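Local coordinates for protein 1-acyl-sn-glycerol-3-phosphate acyltransferase (Thermotoga maritima, PDB 5KYM) that probably transfers an acyl chain to the sn-2 position of lysophosphatidic acid within the membrane, making phosphatidic acid, at residues F33-R38 with R42-K47; K47-F52 with R119-V124; L60-V65 with Y192-K197. All coordinates share one frame; numbering follows the deposited sequence.

Contact 1. Residues F33-R38 with R42-K47; sequences FLMRDR and RKYVLK
M35, in the turn of the N-terminal helical hairpin, lays the CE methyl of its thioether obliquely on the ring of Y44, a Met-aromatic contact that joins the turn after helix 2-34 to helix 38-59, where the chain reverses. The methyl leads: M35 CE comes to 3.3 Å from Y44 CD2, approaching the ring at a slant. Behind it, M35 SD stands 5.3 Å from the centre of the Y44 ring. The two side chains cross at about a right angle, and Y44 meets the methionine because its CG is swung anti to the backbone N (chi1 165°). Beyond this contact the ring also packs on V28 and S32 and touches a bound phospholipid, while the Y44 hydroxyl has a weak bond to R31.

Polar bonds shape the turn itself. R38 O accepts R42 N at 3.1 Å in the opening turn of helix 38-59, and D37 caps that helix start by accepting K40 N through OD1. The side chain of R38 curls back, chi1 to chi3 all near -60°, so that NH1 gives a 2.7 Å hydrogen bond to M35 O. M35 O lies almost in the guanidinium plane and offers a lone pair. NH1 also bonds S32 O, so the arginine ties down two carbonyls at and just past the end of helix 2-34, where its positive charge would probably suit the helix dipole. The chemistry is therefore divided: hydrogen bonds shape the turn, and an apolar methyl-ring contact beside lipid adds to the packing between its arms.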
loop_
_atom_site.group_PDB
_atom_site.type_symbol
_atom_site.label_atom_id
_atom_site.label_comp_id
_atom_site.label_asym_id
_atom_site.label_seq_id
_atom_site.Cartn_x
_atom_site.Cartn_y
_atom_site.Cartn_z
ATOM N N PHE A 33 -21.081 -11.845 3.330
ATOM C CA PHE A 33 -21.520 -13.082 2.688
ATOM C C PHE A 33 -23.037 -13.148 2.690
ATOM O O PHE A 33 -23.637 -13.331 1.668
ATOM C CB PHE A 33 -20.917 -14.287 3.364
ATOM C CG PHE A 33 -21.459 -15.613 2.869
ATOM C CD1 PHE A 33 -21.279 -16.024 1.567
ATOM C CD2 PHE A 33 -22.120 -16.465 3.740
ATOM C CE1 PHE A 33 -21.783 -17.238 1.122
ATOM C CE2 PHE A 33 -22.566 -17.717 3.313
ATOM C CZ PHE A 33 -22.421 -18.091 1.986
ATOM N N LEU A 34 -23.642 -12.904 3.835
ATOM C CA LEU A 34 -25.108 -12.806 3.973
ATOM C C LEU A 34 -25.835 -11.728 3.159
ATOM O O LEU A 34 -27.056 -11.764 3.065
ATOM C CB LEU A 34 -25.493 -12.586 5.445
ATOM C CG LEU A 34 -24.820 -13.472 6.456
ATOM C CD1 LEU A 34 -25.514 -13.296 7.782
ATOM C CD2 LEU A 34 -24.886 -14.918 6.006
ATOM N N MET A 35 -25.130 -10.758 2.612
ATOM C CA MET A 35 -25.801 -9.692 1.861
ATOM C C MET A 35 -26.336 -10.126 0.498
ATOM O O MET A 35 -25.614 -10.659 -0.322
ATOM C CB MET A 35 -24.879 -8.494 1.705
ATOM C CG MET A 35 -24.636 -7.771 3.002
ATOM S SD MET A 35 -23.658 -6.296 2.669
ATOM C CE MET A 35 -22.839 -6.292 4.248
ATOM N N ARG A 36 -27.624 -9.911 0.286
ATOM C CA ARG A 36 -28.231 -10.239 -0.994
ATOM C C ARG A 36 -27.543 -9.437 -2.105
ATOM O O ARG A 36 -27.041 -10.015 -3.077
ATOM C CB ARG A 36 -29.753 -9.964 -0.968
ATOM C CG ARG A 36 -30.460 -9.949 -2.353
ATOM C CD ARG A 36 -31.932 -9.523 -2.298
ATOM N NE ARG A 36 -32.165 -8.476 -1.293
ATOM C CZ ARG A 36 -32.512 -7.212 -1.532
ATOM N NH1 ARG A 36 -32.723 -6.788 -2.783
ATOM N NH2 ARG A 36 -32.683 -6.389 -0.467
ATOM N N ASP A 37 -27.519 -8.122 -1.937
ATOM C CA ASP A 37 -27.010 -7.218 -2.962
ATOM C C ASP A 37 -25.480 -7.216 -3.024
ATOM O O ASP A 37 -24.816 -6.537 -2.227
ATOM C CB ASP A 37 -27.558 -5.827 -2.689
ATOM C CG ASP A 37 -27.144 -4.806 -3.721
ATOM O OD1 ASP A 37 -26.053 -4.936 -4.372
ATOM O OD2 ASP A 37 -27.977 -3.853 -3.832
ATOM N N ARG A 38 -24.935 -7.939 -4.004
ATOM C CA ARG A 38 -23.499 -8.178 -4.075
ATOM C C ARG A 38 -22.643 -6.922 -4.330
ATOM O O ARG A 38 -21.482 -6.870 -3.938
ATOM C CB ARG A 38 -23.190 -9.234 -5.134
ATOM C CG ARG A 38 -23.921 -10.557 -5.002
ATOM C CD ARG A 38 -23.892 -11.113 -3.612
ATOM N NE ARG A 38 -22.532 -11.262 -3.138
ATOM C CZ ARG A 38 -22.136 -11.207 -1.850
ATOM N NH1 ARG A 38 -22.972 -10.962 -0.843
ATOM N NH2 ARG A 38 -20.862 -11.393 -1.542
ATOM N N ARG A 42 -19.684 -5.528 -1.741
ATOM C CA ARG A 42 -18.315 -5.200 -2.107
ATOM C C ARG A 42 -17.944 -3.858 -1.501
ATOM O O ARG A 42 -16.831 -3.720 -0.974
ATOM C CB ARG A 42 -18.125 -5.188 -3.618
ATOM C CG ARG A 42 -16.691 -5.279 -4.003
ATOM C CD ARG A 42 -16.307 -5.050 -5.482
ATOM N NE ARG A 42 -14.842 -5.030 -5.641
ATOM C CZ ARG A 42 -14.006 -6.017 -5.213
ATOM N NH1 ARG A 42 -14.442 -7.134 -4.563
ATOM N NH2 ARG A 42 -12.696 -5.881 -5.367
ATOM N N LYS A 43 -18.867 -2.890 -1.568
ATOM C CA LYS A 43 -18.610 -1.544 -1.086
ATOM C C LYS A 43 -18.328 -1.620 0.421
ATOM O O LYS A 43 -17.405 -0.982 0.910
ATOM C CB LYS A 43 -19.774 -0.592 -1.344
ATOM C CG LYS A 43 -19.714 0.311 -2.544
ATOM C CD LYS A 43 -21.072 0.984 -2.855
ATOM C CE LYS A 43 -21.602 1.957 -1.774
ATOM N NZ LYS A 43 -21.028 3.343 -1.895
ATOM N N TYR A 44 -19.124 -2.408 1.138
ATOM C CA TYR A 44 -19.016 -2.545 2.584
ATOM C C TYR A 44 -17.669 -3.093 2.955
ATOM O O TYR A 44 -16.992 -2.490 3.761
ATOM C CB TYR A 44 -20.131 -3.457 3.121
ATOM C CG TYR A 44 -19.940 -3.964 4.507
ATOM C CD1 TYR A 44 -20.016 -3.125 5.571
ATOM C CD2 TYR A 44 -19.728 -5.310 4.752
ATOM C CE1 TYR A 44 -19.882 -3.589 6.867
ATOM C CE2 TYR A 44 -19.580 -5.794 6.053
ATOM C CZ TYR A 44 -19.633 -4.913 7.110
ATOM O OH TYR A 44 -19.487 -5.326 8.412
ATOM N N VAL A 45 -17.262 -4.208 2.353
ATOM C CA VAL A 45 -15.990 -4.826 2.720
ATOM C C VAL A 45 -14.851 -3.870 2.401
ATOM O O VAL A 45 -13.927 -3.686 3.229
ATOM C CB VAL A 45 -15.692 -6.143 1.974
ATOM C CG1 VAL A 45 -14.322 -6.713 2.418
ATOM C CG2 VAL A 45 -16.775 -7.161 2.226
ATOM N N LEU A 46 -14.919 -3.287 1.200
ATOM C CA LEU A 46 -13.891 -2.345 0.784
ATOM C C LEU A 46 -13.767 -1.154 1.721
ATOM O O LEU A 46 -12.675 -0.696 1.990
ATOM C CB LEU A 46 -14.075 -1.884 -0.680
ATOM C CG LEU A 46 -13.607 -2.910 -1.727
ATOM C CD1 LEU A 46 -13.744 -2.338 -3.094
ATOM C CD2 LEU A 46 -12.164 -3.427 -1.539
ATOM N N LYS A 47 -14.882 -0.664 2.226
ATOM C CA LYS A 47 -14.882 0.525 3.053
ATOM C C LYS A 47 -14.269 0.157 4.369
ATOM O O LYS A 47 -13.466 0.909 4.881
ATOM C CB LYS A 47 -16.307 1.065 3.204
ATOM C CG LYS A 47 -16.448 2.445 3.796
ATOM C CD LYS A 47 -15.833 3.515 2.886
ATOM C CE LYS A 47 -15.225 4.641 3.701
ATOM N NZ LYS A 47 -16.233 5.204 4.687
#

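Contact 2. Residues K47-F52 with R119-V124; sequences KEIEKF and RYLNGV. With DD9 (nonane), chain F.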
loop_
_atom_site.group_PDB
_atom_site.type_symbol
_atom_site.label_atom_id
_atom_site.label_comp_id
_atom_site.label_asym_id
_atom_site.label_seq_id
_atom_site.Cartn_x
_atom_site.Cartn_y
_atom_site.Cartn_z
ATOM N N LYS A 47 -14.882 -0.664 2.226
ATOM C CA LYS A 47 -14.882 0.525 3.053
ATOM C C LYS A 47 -14.269 0.157 4.369
ATOM O O LYS A 47 -13.466 0.909 4.881
ATOM C CB LYS A 47 -16.307 1.065 3.204
ATOM C CG LYS A 47 -16.448 2.445 3.796
ATOM C CD LYS A 47 -15.833 3.515 2.886
ATOM C CE LYS A 47 -15.225 4.641 3.701
ATOM N NZ LYS A 47 -16.233 5.204 4.687
ATOM N N GLU A 48 -14.581 -1.032 4.886
ATOM C CA GLU A 48 -14.016 -1.510 6.168
ATOM C C GLU A 48 -12.503 -1.652 6.191
ATOM O O GLU A 48 -11.899 -1.473 7.246
ATOM C CB GLU A 48 -14.644 -2.855 6.590
ATOM C CG GLU A 48 -16.064 -2.807 7.115
ATOM C CD GLU A 48 -16.203 -1.780 8.201
ATOM O OE1 GLU A 48 -15.375 -1.798 9.179
ATOM O OE2 GLU A 48 -17.097 -0.898 8.005
ATOM N N ILE A 49 -11.950 -2.046 5.048
ATOM C CA ILE A 49 -10.526 -2.157 4.789
ATOM C C ILE A 49 -9.904 -0.801 4.825
ATOM O O ILE A 49 -8.880 -0.609 5.455
ATOM C CB ILE A 49 -10.246 -2.799 3.377
ATOM C CG1 ILE A 49 -10.656 -4.279 3.420
ATOM C CG2 ILE A 49 -8.779 -2.633 2.900
ATOM C CD1 ILE A 49 -10.769 -4.930 2.052
ATOM N N GLU A 50 -10.481 0.131 4.086
ATOM C CA GLU A 50 -10.024 1.498 4.076
ATOM C C GLU A 50 -10.018 2.020 5.558
ATOM O O GLU A 50 -9.036 2.597 6.023
ATOM C CB GLU A 50 -10.899 2.296 3.124
ATOM C CG GLU A 50 -10.762 3.813 3.249
ATOM C CD GLU A 50 -11.636 4.596 2.300
ATOM O OE1 GLU A 50 -12.763 4.171 2.057
ATOM O OE2 GLU A 50 -11.219 5.663 1.796
ATOM N N LYS A 51 -11.091 1.750 6.303
ATOM C CA LYS A 51 -11.171 2.205 7.682
ATOM C C LYS A 51 -10.055 1.589 8.492
ATOM O O LYS A 51 -9.512 2.213 9.351
ATOM C CB LYS A 51 -12.519 1.887 8.294
ATOM C CG LYS A 51 -13.645 2.629 7.579
ATOM C CD LYS A 51 -15.024 1.953 7.699
ATOM C CE LYS A 51 -15.685 2.296 9.006
ATOM N NZ LYS A 51 -16.411 1.188 9.622
ATOM N N PHE A 52 -9.695 0.351 8.213
ATOM C CA PHE A 52 -8.572 -0.294 8.896
ATOM C C PHE A 52 -7.267 0.446 8.611
ATOM O O PHE A 52 -6.501 0.790 9.533
ATOM C CB PHE A 52 -8.477 -1.774 8.539
ATOM C CG PHE A 52 -7.194 -2.396 8.954
ATOM C CD1 PHE A 52 -6.966 -2.723 10.293
ATOM C CD2 PHE A 52 -6.173 -2.648 8.021
ATOM C CE1 PHE A 52 -5.723 -3.268 10.656
ATOM C CE2 PHE A 52 -4.966 -3.213 8.407
ATOM C CZ PHE A 52 -4.743 -3.520 9.711
ATOM N N ARG A 119 -6.488 -12.030 -0.123
ATOM C CA ARG A 119 -7.320 -12.660 -1.130
ATOM C C ARG A 119 -8.469 -11.765 -1.533
ATOM O O ARG A 119 -8.675 -11.591 -2.713
ATOM C CB ARG A 119 -7.854 -13.989 -0.645
ATOM C CG ARG A 119 -6.855 -15.127 -0.756
ATOM C CD ARG A 119 -7.546 -16.530 -0.822
ATOM N NE ARG A 119 -7.945 -16.963 0.524
ATOM C CZ ARG A 119 -7.097 -17.352 1.488
ATOM N NH1 ARG A 119 -5.761 -17.424 1.275
ATOM N NH2 ARG A 119 -7.581 -17.671 2.686
ATOM N N TYR A 120 -9.193 -11.160 -0.586
ATOM C CA TYR A 120 -10.332 -10.317 -0.957
ATOM C C TYR A 120 -9.895 -9.180 -1.871
ATOM O O TYR A 120 -10.585 -8.880 -2.844
ATOM C CB TYR A 120 -11.063 -9.738 0.246
ATOM C CG TYR A 120 -12.456 -9.214 -0.093
ATOM C CD1 TYR A 120 -12.624 -7.980 -0.633
ATOM C CD2 TYR A 120 -13.600 -9.974 0.181
ATOM C CE1 TYR A 120 -13.889 -7.488 -0.954
ATOM C CE2 TYR A 120 -14.860 -9.500 -0.110
ATOM C CZ TYR A 120 -15.012 -8.252 -0.692
ATOM O OH TYR A 120 -16.251 -7.714 -1.045
ATOM N N LEU A 121 -8.737 -8.579 -1.586
ATOM C CA LEU A 121 -8.190 -7.510 -2.428
ATOM C C LEU A 121 -7.618 -7.977 -3.751
ATOM O O LEU A 121 -6.981 -7.178 -4.457
ATOM C CB LEU A 121 -7.116 -6.728 -1.652
ATOM C CG LEU A 121 -7.683 -5.917 -0.479
ATOM C CD1 LEU A 121 -6.602 -5.614 0.544
ATOM C CD2 LEU A 121 -8.381 -4.633 -0.982
ATOM N N ASN A 122 -7.841 -9.257 -4.072
ATOM C CA ASN A 122 -7.294 -9.919 -5.247
ATOM C C ASN A 122 -5.790 -9.879 -5.341
ATOM O O ASN A 122 -5.260 -9.887 -6.427
ATOM C CB ASN A 122 -7.924 -9.335 -6.508
ATOM C CG ASN A 122 -9.005 -10.189 -7.044
ATOM O OD1 ASN A 122 -8.875 -10.772 -8.120
ATOM N ND2 ASN A 122 -10.084 -10.284 -6.301
ATOM N N GLY A 123 -5.088 -9.875 -4.214
ATOM C CA GLY A 123 -3.608 -9.919 -4.211
ATOM C C GLY A 123 -2.977 -11.117 -4.915
ATOM O O GLY A 123 -3.642 -11.884 -5.520
ATOM N N VAL A 124 -1.659 -11.236 -4.839
ATOM C CA VAL A 124 -0.866 -12.118 -5.733
ATOM C C VAL A 124 0.318 -12.486 -4.883
ATOM O O VAL A 124 1.119 -11.594 -4.534
ATOM C CB VAL A 124 -0.316 -11.402 -6.989
ATOM C CG1 VAL A 124 0.643 -12.284 -7.724
ATOM C CG2 VAL A 124 -1.448 -10.970 -7.914
HETATM C C1 DD9 F . -12.275 -4.979 9.113
HETATM C C2 DD9 F . -11.409 -5.698 8.092
HETATM C C3 DD9 F . -9.985 -5.203 8.228
HETATM C C4 DD9 F . -9.087 -5.965 7.267
HETATM C C5 DD9 F . -7.745 -5.242 7.117
HETATM C C6 DD9 F . -6.960 -5.915 5.998
HETATM C C7 DD9 F . -5.453 -5.658 5.984
HETATM C C8 DD9 F . -4.886 -6.327 4.714
HETATM C C9 DD9 F . -3.386 -6.623 4.842
#
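Where the helical hairpin meets the acyltransferase domain, I49 of helix 38-59 packs on L121 and Y120 at the C-terminal end of helix 114-120, which closes in a Schellman motif with N122, at positive phi, as its C-prime residue. I49 and L121 meet tip to tip, I49 CD1 lying 3.9 Å from L121 CD2. The same methyl stands 4.5 Å from Y120 CD1, slanting toward the ring. With CG1 anti to its carbonyl carbon (chi1 -69°), I49 extends CD1 across the interface, and no hydrogen bond joins the segments.

One turn of the helix further on, F52 helps to line a pocket that holds nonane. Nonane C5 lies over one face of the ring, 3.2 Å from F52 CD2, and C7 is 3.5 Å from F52 CE2. The end of the chain, C1, lies 4.1 Å from E48 CB. E48 turns its carboxylate to polar partners: OE2 receives K51 NZ on its syn lone pair in a 2.7 Å salt bridge, and OE1 is hydrogen-bonded to Y24 OH. An apolar pocket that takes up an alkane could probably also accept part of an acyl chain.

T99 packs beside both I49 and L121, and Y120 reaches L29 of helix 2-34. Past the Schellman turn, V124 pairs by backbone bonds with A104 in the two-stranded parallel sheet and packs on helix 137-147.

Contact 3. Residues L60-V65 with Y192-K197; sequences LFSDVV and YHLIPK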
loop_
_atom_site.group_PDB
_atom_site.type_symbol
_atom_site.label_atom_id
_atom_site.label_comp_id
_atom_site.label_asym_id
_atom_site.label_seq_id
_atom_site.Cartn_x
_atom_site.Cartn_y
_atom_site.Cartn_z
ATOM N N LEU A 60 -1.372 3.806 16.590
ATOM C CA LEU A 60 0.027 4.245 16.794
ATOM C C LEU A 60 0.176 5.718 17.209
ATOM O O LEU A 60 1.308 6.209 17.386
ATOM C CB LEU A 60 0.873 3.942 15.536
ATOM C CG LEU A 60 0.899 2.446 15.209
ATOM C CD1 LEU A 60 1.430 2.163 13.838
ATOM C CD2 LEU A 60 1.729 1.694 16.211
ATOM N N PHE A 61 -0.934 6.412 17.421
ATOM C CA PHE A 61 -0.865 7.850 17.767
ATOM C C PHE A 61 0.062 8.591 16.790
ATOM O O PHE A 61 0.921 9.374 17.208
ATOM C CB PHE A 61 -0.405 8.049 19.238
ATOM C CG PHE A 61 -1.224 7.241 20.223
ATOM C CD1 PHE A 61 -2.433 7.706 20.672
ATOM C CD2 PHE A 61 -0.814 5.973 20.630
ATOM C CE1 PHE A 61 -3.232 6.946 21.482
ATOM C CE2 PHE A 61 -1.587 5.192 21.449
ATOM C CZ PHE A 61 -2.807 5.675 21.858
ATOM N N SER A 62 -0.121 8.308 15.489
ATOM C CA SER A 62 0.696 8.832 14.409
ATOM C C SER A 62 -0.187 9.525 13.406
ATOM O O SER A 62 -1.131 8.876 12.936
ATOM C CB SER A 62 1.444 7.675 13.758
ATOM O OG SER A 62 2.492 7.186 14.608
ATOM N N ASP A 63 0.057 10.823 13.089
ATOM C CA ASP A 63 -0.932 11.579 12.260
ATOM C C ASP A 63 -0.620 11.487 10.804
ATOM O O ASP A 63 0.495 11.836 10.392
ATOM C CB ASP A 63 -1.054 13.035 12.652
ATOM C CG ASP A 63 -1.686 13.228 14.012
ATOM O OD1 ASP A 63 -1.103 12.671 14.960
ATOM O OD2 ASP A 63 -2.734 13.888 14.175
ATOM N N VAL A 64 -1.569 11.040 9.993
ATOM C CA VAL A 64 -1.328 10.925 8.569
ATOM C C VAL A 64 -1.680 12.260 7.905
ATOM O O VAL A 64 -2.538 12.955 8.369
ATOM C CB VAL A 64 -2.131 9.739 8.002
ATOM C CG1 VAL A 64 -1.959 9.614 6.490
ATOM C CG2 VAL A 64 -1.664 8.472 8.637
ATOM N N VAL A 65 -1.013 12.646 6.838
ATOM C CA VAL A 65 -1.379 13.889 6.113
ATOM C C VAL A 65 -1.180 13.621 4.648
ATOM O O VAL A 65 -0.110 13.229 4.229
ATOM C CB VAL A 65 -0.465 15.081 6.509
ATOM C CG1 VAL A 65 -0.710 16.304 5.691
ATOM C CG2 VAL A 65 -0.649 15.414 7.955
ATOM N N TYR A 192 8.888 5.035 7.705
ATOM C CA TYR A 192 10.204 4.520 8.125
ATOM C C TYR A 192 10.608 4.858 9.589
ATOM O O TYR A 192 11.198 4.031 10.260
ATOM C CB TYR A 192 11.302 4.932 7.125
ATOM C CG TYR A 192 12.684 4.755 7.652
ATOM C CD1 TYR A 192 13.298 3.498 7.666
ATOM C CD2 TYR A 192 13.379 5.810 8.188
ATOM C CE1 TYR A 192 14.567 3.301 8.202
ATOM C CE2 TYR A 192 14.679 5.627 8.681
ATOM C CZ TYR A 192 15.242 4.365 8.666
ATOM O OH TYR A 192 16.480 4.161 9.134
ATOM N N HIS A 193 10.269 6.056 10.077
ATOM C CA HIS A 193 10.531 6.403 11.472
ATOM C C HIS A 193 9.552 5.699 12.387
ATOM O O HIS A 193 9.840 5.509 13.540
ATOM C CB HIS A 193 10.510 7.901 11.692
ATOM C CG HIS A 193 11.216 8.675 10.612
ATOM N ND1 HIS A 193 12.438 8.281 10.092
ATOM C CD2 HIS A 193 10.830 9.758 9.884
ATOM C CE1 HIS A 193 12.793 9.107 9.121
ATOM N NE2 HIS A 193 11.832 10.005 8.971
ATOM N N LEU A 194 8.422 5.271 11.856
ATOM C CA LEU A 194 7.365 4.593 12.595
ATOM C C LEU A 194 7.739 3.152 12.905
ATOM O O LEU A 194 7.733 2.731 14.069
ATOM C CB LEU A 194 6.098 4.662 11.752
ATOM C CG LEU A 194 4.714 4.511 12.333
ATOM C CD1 LEU A 194 4.610 5.033 13.742
ATOM C CD2 LEU A 194 3.726 5.324 11.503
ATOM N N ILE A 195 8.077 2.398 11.856
ATOM C CA ILE A 195 8.656 1.043 12.011
ATOM C C ILE A 195 9.554 0.614 10.810
ATOM O O ILE A 195 9.060 0.153 9.767
ATOM C CB ILE A 195 7.581 0.011 12.402
ATOM C CG1 ILE A 195 8.253 -1.290 12.854
ATOM C CG2 ILE A 195 6.567 -0.219 11.308
ATOM C CD1 ILE A 195 7.299 -2.281 13.497
ATOM N N PRO A 196 10.883 0.749 10.971
ATOM C CA PRO A 196 11.886 0.548 9.931
ATOM C C PRO A 196 12.185 -0.884 9.680
ATOM O O PRO A 196 11.899 -1.711 10.558
ATOM C CB PRO A 196 13.120 1.171 10.543
ATOM C CG PRO A 196 12.999 0.868 11.962
ATOM C CD PRO A 196 11.555 1.026 12.245
ATOM N N LYS A 197 12.731 -1.181 8.495
ATOM C CA LYS A 197 13.144 -2.578 8.153
ATOM C C LYS A 197 13.917 -3.186 9.291
ATOM O O LYS A 197 14.798 -2.529 9.871
ATOM C CB LYS A 197 14.034 -2.615 6.896
ATOM C CG LYS A 197 14.141 -3.972 6.231
ATOM C CD LYS A 197 14.896 -3.882 4.905
ATOM C CE LYS A 197 14.757 -5.179 4.116
ATOM N NZ LYS A 197 15.743 -5.211 2.972
#
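L194, the last residue of the short helix 191-194, packs both its methyls on S62 in the link between helix 38-59 and strand 64-67, the edge strand of the mixed sheet in the acyltransferase fold. Helix 38-59 ends in a Schellman motif at F61, and L60 and S62 both point toward L194. The close-packed part is small and buried: L194 CD1 lies 3.1 Å from S62 OG and 4.3 Å from L60 CD1. CG of L194 stands anti to the backbone N (chi1 -158°), which carries the isobutyl group across to the linker. Shortening L194 to an alanine would probably open a gap beside L60 and leave the S62 side chain without its apolar cover. The S62 hydroxyl, buried among these carbons, is hydrogen-bonded to G205 N.

The outer side is far looser, with F61 exposed and the end of its side chain leading away from L194.

Close by runs the HX4D sequence motif of this acyltransferase family. L60 packs on M88 of that motif, Y192 N bonds Q85 OE1, and I195 O bonds S86 OG; the corner thus abuts the loop that probably carries the catalytic histidine. At S62 itself the second leucine branch fits alongside the first, L194 CD2 resting 4.0 Å from S62 CB.

How the contacts relate
Contacts 1 and 2 sit on one side of the chain's centre and share helix 38-59, including K47; Y120 and L121 of contact 2 pack directly on R42, V45 and L46 of contact 1. Contact 1 is at the surface, and hydrogen bonds and a sulfur-aromatic touch shape its turn. Contact 2 is buried and apolar across its interface, joining the same helix to the acyltransferase domain. Contact 3, about 20 Å from contact 2 between centres, is buried too, but brings a serine among leucines where helix 38-59 hands over to strand 64-67. Contacts 2 and 3 thus tie the hairpin and the linker that follows it to the catalytic domain.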